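Local coordinates for protein beta-galactosidase (Bacillus circulans subsp. alkalophilus, PDB 3TTY) that hydrolyses terminal non-reducing beta-D-galactose residues of beta-galactosides and binds galactose in the pocket of its TIM-barrel domain, at residues 253-265 with 400-412. Residues are numbered along the deposited sequence; the frame is centred on the assembly and turned at random.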
loop_
_atom_site.group_PDB
_atom_site.type_symbol
_atom_site.label_atom_id
_atom_site.label_comp_id
_atom_site.label_asym_id
_atom_site.label_seq_id
_atom_site.Cartn_x
_atom_site.Cartn_y
_atom_site.Cartn_z
ATOM N N LEU A 253 -20.755 18.605 -11.577
ATOM C CA LEU A 253 -19.561 17.905 -12.058
ATOM C C LEU A 253 -18.348 18.190 -11.179
ATOM O O LEU A 253 -18.390 19.066 -10.303
ATOM C CB LEU A 253 -19.243 18.298 -13.509
ATOM C CG LEU A 253 -20.432 18.397 -14.466
ATOM C CD1 LEU A 253 -19.954 18.692 -15.875
ATOM C CD2 LEU A 253 -21.275 17.141 -14.438
ATOM N N MET A 254 -17.257 17.477 -11.437
ATOM C CA MET A 254 -16.130 17.485 -10.506
ATOM C C MET A 254 -14.817 17.910 -11.152
ATOM O O MET A 254 -13.754 17.416 -10.795
ATOM C CB MET A 254 -16.002 16.128 -9.809
ATOM C CG MET A 254 -17.214 15.815 -8.930
ATOM S SD MET A 254 -17.255 14.152 -8.234
ATOM C CE MET A 254 -17.757 13.212 -9.671
ATOM N N GLY A 255 -14.902 18.837 -12.102
ATOM C CA GLY A 255 -13.714 19.409 -12.704
ATOM C C GLY A 255 -12.902 18.387 -13.471
ATOM O O GLY A 255 -13.405 17.751 -14.405
ATOM N N PHE A 256 -11.648 18.220 -13.061
ATOM C CA PHE A 256 -10.731 17.290 -13.714
ATOM C C PHE A 256 -10.887 15.843 -13.243
ATOM O O PHE A 256 -9.949 15.052 -13.316
ATOM C CB PHE A 256 -9.290 17.764 -13.536
ATOM C CG PHE A 256 -8.857 18.760 -14.574
ATOM C CD1 PHE A 256 -8.302 18.332 -15.776
ATOM C CD2 PHE A 256 -9.020 20.119 -14.360
ATOM C CE1 PHE A 256 -7.907 19.242 -16.733
ATOM C CE2 PHE A 256 -8.633 21.039 -15.324
ATOM C CZ PHE A 256 -8.076 20.599 -16.509
ATOM N N TYR A 257 -12.078 15.515 -12.748
ATOM C CA TYR A 257 -12.428 14.151 -12.385
ATOM C C TYR A 257 -12.106 13.234 -13.563
ATOM O O TYR A 257 -12.555 13.473 -14.684
ATOM C CB TYR A 257 -13.921 14.099 -12.025
ATOM C CG TYR A 257 -14.497 12.748 -11.662
ATOM C CD1 TYR A 257 -13.953 11.980 -10.636
ATOM C CD2 TYR A 257 -15.621 12.255 -12.325
ATOM C CE1 TYR A 257 -14.504 10.746 -10.291
ATOM C CE2 TYR A 257 -16.179 11.029 -11.992
ATOM C CZ TYR A 257 -15.616 10.277 -10.978
ATOM O OH TYR A 257 -16.180 9.058 -10.650
ATOM N N PRO A 258 -11.329 12.171 -13.309
ATOM C CA PRO A 258 -10.825 11.346 -14.418
ATOM C C PRO A 258 -11.829 10.373 -15.059
ATOM O O PRO A 258 -11.599 9.973 -16.200
ATOM C CB PRO A 258 -9.642 10.574 -13.794
ATOM C CG PRO A 258 -9.857 10.631 -12.310
ATOM C CD PRO A 258 -10.690 11.856 -12.017
ATOM N N GLU A 259 -12.912 10.016 -14.376
ATOM C CA GLU A 259 -13.712 8.867 -14.800
ATOM C C GLU A 259 -14.836 9.114 -15.818
ATOM O O GLU A 259 -15.382 8.171 -16.385
ATOM C CB GLU A 259 -14.259 8.124 -13.573
ATOM C CG GLU A 259 -13.159 7.498 -12.725
ATOM C CD GLU A 259 -13.703 6.682 -11.584
ATOM O OE1 GLU A 259 -14.741 7.084 -11.007
ATOM O OE2 GLU A 259 -13.100 5.631 -11.266
ATOM N N LEU A 260 -15.179 10.369 -16.055
ATOM C CA LEU A 260 -16.261 10.698 -16.977
ATOM C C LEU A 260 -15.801 11.676 -18.057
ATOM O O LEU A 260 -15.033 12.598 -17.785
ATOM C CB LEU A 260 -17.428 11.302 -16.193
ATOM C CG LEU A 260 -18.581 10.390 -15.751
ATOM C CD1 LEU A 260 -18.243 8.910 -15.790
ATOM C CD2 LEU A 260 -19.128 10.811 -14.388
ATOM N N ASP A 261 -16.281 11.484 -19.280
ATOM C CA ASP A 261 -15.958 12.390 -20.381
ATOM C C ASP A 261 -16.898 13.592 -20.352
ATOM O O ASP A 261 -17.941 13.586 -20.991
ATOM C CB ASP A 261 -16.091 11.658 -21.717
ATOM C CG ASP A 261 -15.662 12.503 -22.895
ATOM O OD1 ASP A 261 -15.403 13.720 -22.720
ATOM O OD2 ASP A 261 -15.584 11.939 -24.007
ATOM N N TYR A 262 -16.527 14.628 -19.609
ATOM C CA TYR A 262 -17.441 15.742 -19.371
ATOM C C TYR A 262 -17.812 16.524 -20.631
ATOM O O TYR A 262 -18.904 17.089 -20.705
ATOM C CB TYR A 262 -16.894 16.677 -18.290
ATOM C CG TYR A 262 -17.135 16.179 -16.878
ATOM C CD1 TYR A 262 -18.245 15.403 -16.578
ATOM C CD2 TYR A 262 -16.254 16.485 -15.846
ATOM C CE1 TYR A 262 -18.479 14.949 -15.280
ATOM C CE2 TYR A 262 -16.486 16.042 -14.556
ATOM C CZ TYR A 262 -17.598 15.276 -14.278
ATOM O OH TYR A 262 -17.832 14.834 -12.996
ATOM N N PHE A 263 -16.920 16.548 -21.616
ATOM C CA PHE A 263 -17.223 17.208 -22.885
ATOM C C PHE A 263 -18.469 16.624 -23.504
ATOM O O PHE A 263 -19.335 17.352 -23.977
ATOM C CB PHE A 263 -16.034 17.156 -23.855
ATOM C CG PHE A 263 -15.002 18.204 -23.573
ATOM C CD1 PHE A 263 -15.313 19.545 -23.709
ATOM C CD2 PHE A 263 -13.745 17.863 -23.124
ATOM C CE1 PHE A 263 -14.381 20.513 -23.433
ATOM C CE2 PHE A 263 -12.810 18.836 -22.837
ATOM C CZ PHE A 263 -13.125 20.154 -22.992
ATOM N N LYS A 264 -18.565 15.303 -23.463
ATOM C CA LYS A 264 -19.730 14.600 -23.953
ATOM C C LYS A 264 -20.927 14.813 -23.012
ATOM O O LYS A 264 -22.069 14.941 -23.456
ATOM C CB LYS A 264 -19.382 13.120 -24.118
ATOM C CG LYS A 264 -20.541 12.230 -24.477
ATOM C CD LYS A 264 -20.030 10.892 -24.997
ATOM C CE LYS A 264 -21.172 9.909 -25.263
ATOM N NZ LYS A 264 -20.661 8.680 -25.953
ATOM N N TRP A 265 -20.669 14.879 -21.710
ATOM C CA TRP A 265 -21.746 15.172 -20.761
ATOM C C TRP A 265 -22.373 16.553 -20.999
ATOM O O TRP A 265 -23.596 16.690 -20.990
ATOM C CB TRP A 265 -21.256 15.047 -19.314
ATOM C CG TRP A 265 -21.268 13.632 -18.785
ATOM C CD1 TRP A 265 -20.459 12.602 -19.181
ATOM C CD2 TRP A 265 -22.126 13.103 -17.756
ATOM N NE1 TRP A 265 -20.780 11.457 -18.481
ATOM C CE2 TRP A 265 -21.797 11.738 -17.599
ATOM C CE3 TRP A 265 -23.147 13.648 -16.965
ATOM C CZ2 TRP A 265 -22.440 10.912 -16.678
ATOM C CZ3 TRP A 265 -23.801 12.817 -16.048
ATOM C CH2 TRP A 265 -23.441 11.463 -15.914
ATOM N N ALA A 400 -5.486 29.026 -26.694
ATOM C CA ALA A 400 -6.261 27.873 -26.229
ATOM C C ALA A 400 -5.350 26.717 -25.838
ATOM O O ALA A 400 -4.287 26.528 -26.432
ATOM C CB ALA A 400 -7.238 27.424 -27.282
ATOM N N VAL A 401 -5.772 25.954 -24.834
ATOM C CA VAL A 401 -5.087 24.725 -24.461
ATOM C C VAL A 401 -6.068 23.553 -24.351
ATOM O O VAL A 401 -7.098 23.619 -23.662
ATOM C CB VAL A 401 -4.232 24.879 -23.187
ATOM C CG1 VAL A 401 -4.854 25.876 -22.254
ATOM C CG2 VAL A 401 -4.018 23.529 -22.518
ATOM N N MET A 402 -5.726 22.492 -25.070
ATOM C CA MET A 402 -6.602 21.362 -25.287
ATOM C C MET A 402 -6.427 20.332 -24.194
ATOM O O MET A 402 -5.321 20.111 -23.700
ATOM C CB MET A 402 -6.282 20.703 -26.632
ATOM C CG MET A 402 -6.762 21.462 -27.846
ATOM S SD MET A 402 -6.185 20.686 -29.364
ATOM C CE MET A 402 -7.190 21.536 -30.572
ATOM N N TYR A 403 -7.538 19.702 -23.840
ATOM C CA TYR A 403 -7.575 18.641 -22.858
ATOM C C TYR A 403 -8.641 17.670 -23.363
ATOM O O TYR A 403 -9.657 18.090 -23.910
ATOM C CB TYR A 403 -7.964 19.203 -21.472
ATOM C CG TYR A 403 -8.350 18.121 -20.494
ATOM C CD1 TYR A 403 -7.381 17.304 -19.912
ATOM C CD2 TYR A 403 -9.679 17.887 -20.177
ATOM C CE1 TYR A 403 -7.726 16.297 -19.038
ATOM C CE2 TYR A 403 -10.036 16.877 -19.293
ATOM C CZ TYR A 403 -9.051 16.087 -18.732
ATOM O OH TYR A 403 -9.391 15.082 -17.864
ATOM N N ASP A 404 -8.420 16.378 -23.186
ATOM C CA ASP A 404 -9.379 15.391 -23.670
ATOM C C ASP A 404 -9.416 14.184 -22.760
ATOM O O ASP A 404 -8.364 13.644 -22.422
ATOM C CB ASP A 404 -9.005 14.931 -25.081
ATOM C CG ASP A 404 -10.034 13.979 -25.670
ATOM O OD1 ASP A 404 -9.785 12.764 -25.678
ATOM O OD2 ASP A 404 -11.104 14.445 -26.102
ATOM N N TRP A 405 -10.614 13.729 -22.395
ATOM C CA TRP A 405 -10.732 12.613 -21.448
ATOM C C TRP A 405 -10.319 11.265 -22.034
ATOM O O TRP A 405 -9.792 10.406 -21.305
ATOM C CB TRP A 405 -12.150 12.508 -20.846
ATOM C CG TRP A 405 -12.331 13.260 -19.568
ATOM C CD1 TRP A 405 -12.175 12.777 -18.300
ATOM C CD2 TRP A 405 -12.712 14.638 -19.428
ATOM N NE1 TRP A 405 -12.438 13.772 -17.374
ATOM C CE2 TRP A 405 -12.774 14.920 -18.043
ATOM C CE3 TRP A 405 -13.025 15.656 -20.340
ATOM C CZ2 TRP A 405 -13.119 16.183 -17.547
ATOM C CZ3 TRP A 405 -13.372 16.912 -19.843
ATOM C CH2 TRP A 405 -13.413 17.165 -18.462
ATOM N N GLU A 406 -10.565 11.067 -23.330
ATOM C CA GLU A 406 -10.282 9.776 -23.971
ATOM C C GLU A 406 -8.784 9.645 -24.152
ATOM O O GLU A 406 -8.200 8.586 -23.918
ATOM C CB GLU A 406 -11.016 9.630 -25.306
ATOM C CG GLU A 406 -12.538 9.517 -25.157
ATOM C CD GLU A 406 -13.273 9.258 -26.470
ATOM O OE1 GLU A 406 -12.844 9.784 -27.516
ATOM O OE2 GLU A 406 -14.291 8.527 -26.454
ATOM N N ASN A 407 -8.157 10.742 -24.548
ATOM C CA ASN A 407 -6.702 10.802 -24.562
ATOM C C ASN A 407 -6.136 10.485 -23.171
ATOM O O ASN A 407 -5.177 9.721 -23.039
ATOM C CB ASN A 407 -6.254 12.191 -25.005
ATOM C CG ASN A 407 -4.751 12.328 -25.062
ATOM O OD1 ASN A 407 -4.063 11.456 -25.587
ATOM N ND2 ASN A 407 -4.227 13.437 -24.523
ATOM N N ARG A 408 -6.739 11.073 -22.137
ATOM C CA ARG A 408 -6.320 10.826 -20.762
ATOM C C ARG A 408 -6.405 9.343 -20.382
ATOM O O ARG A 408 -5.447 8.773 -19.861
ATOM C CB ARG A 408 -7.158 11.658 -19.787
ATOM C CG ARG A 408 -6.821 11.392 -18.327
ATOM C CD ARG A 408 -7.426 12.439 -17.391
ATOM N NE ARG A 408 -7.019 12.246 -15.999
ATOM C CZ ARG A 408 -7.419 13.021 -14.989
ATOM N NH1 ARG A 408 -8.235 14.042 -15.216
ATOM N NH2 ARG A 408 -7.014 12.770 -13.751
ATOM N N TRP A 409 -7.558 8.729 -20.629
ATOM C CA TRP A 409 -7.748 7.312 -20.341
ATOM C C TRP A 409 -6.703 6.426 -21.023
ATOM O O TRP A 409 -6.104 5.547 -20.386
ATOM C CB TRP A 409 -9.137 6.864 -20.778
ATOM C CG TRP A 409 -10.256 7.475 -19.989
ATOM C CD1 TRP A 409 -10.184 7.999 -18.727
ATOM C CD2 TRP A 409 -11.615 7.634 -20.415
ATOM N NE1 TRP A 409 -11.419 8.466 -18.347
ATOM C CE2 TRP A 409 -12.314 8.252 -19.361
ATOM C CE3 TRP A 409 -12.306 7.311 -21.587
ATOM C CZ2 TRP A 409 -13.676 8.541 -19.436
ATOM C CZ3 TRP A 409 -13.643 7.606 -21.669
ATOM C CH2 TRP A 409 -14.324 8.212 -20.595
ATOM N N ALA A 410 -6.495 6.642 -22.317
ATOM C CA ALA A 410 -5.490 5.861 -23.043
ATOM C C ALA A 410 -4.079 6.054 -22.458
ATOM O O ALA A 410 -3.350 5.076 -22.232
ATOM C CB ALA A 410 -5.515 6.186 -24.525
ATOM N N LEU A 411 -3.707 7.304 -22.186
ATOM C CA LEU A 411 -2.418 7.578 -21.553
ATOM C C LEU A 411 -2.296 6.891 -20.207
ATOM O O LEU A 411 -1.279 6.286 -19.904
ATOM C CB LEU A 411 -2.203 9.078 -21.367
ATOM C CG LEU A 411 -1.666 9.849 -22.564
ATOM C CD1 LEU A 411 -1.541 11.313 -22.209
ATOM C CD2 LEU A 411 -0.321 9.272 -23.005
ATOM N N GLU A 412 -3.337 6.970 -19.391
ATOM C CA GLU A 412 -3.230 6.424 -18.044
ATOM C C GLU A 412 -3.292 4.898 -18.011
ATOM O O GLU A 412 -2.845 4.280 -17.047
ATOM C CB GLU A 412 -4.278 7.044 -17.118
ATOM C CG GLU A 412 -4.047 8.539 -16.891
ATOM C CD GLU A 412 -5.041 9.171 -15.925
ATOM O OE1 GLU A 412 -5.948 8.459 -15.432
ATOM O OE2 GLU A 412 -4.915 10.393 -15.674
HETATM O O HOH W 1 -12.860 14.628 -23.794
HETATM O O HOH W 2 -16.038 9.164 -24.520
#
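Trp405 enters the bend formed by 253-265 as a flat plate, its N-H edge meeting backbone carbonyls and its two faces packed by different groups. NE1 donates to Tyr257 O at 2.7 Å, N-H...O angle 172°, the oxygen almost in the indole plane. Asp261 CA and Tyr262 CB make CH-pi contacts over one face, the latter 4.0 Å from the six-membered ring centroid; the Tyr262 ring adds an offset edge-to-face pair, planes at 74°. Tyr403 CE2 backs the opposite face. An alanine in place of Trp405 would probably open a gap between Tyr262 and Tyr403 and leave Tyr257 O without this donor.

Arg408 and Trp409 take the carbonyls flanking that of Tyr257. Arg408 NH1 hydrogen-bonds to Phe256 O at 2.8 Å, tilted out of the guanidinium plane; Trp409 NE1 hydrogen-bonds to Pro258 O at 2.6 Å, near the indole plane, the donor nearly in line with the C=O. With CG anti to the backbone N (chi1 177°) and an extended chain, Arg408 lays one guanidinium face against Pro258 CB, while Glu412 holds NE in a salt bridge. Phe256 points CE1 over the centre of the Tyr403 ring, edge-to-face. One water links Asp261 OD1, Asp404 OD2 and Trp405 N.

The contact thus joins the loop between barrel strand 249-253 and helix 262-266 to helix 405-413 of the trimerisation domain, with Leu293 of helix 284-296 touching Phe256, Phe263 and Trp405.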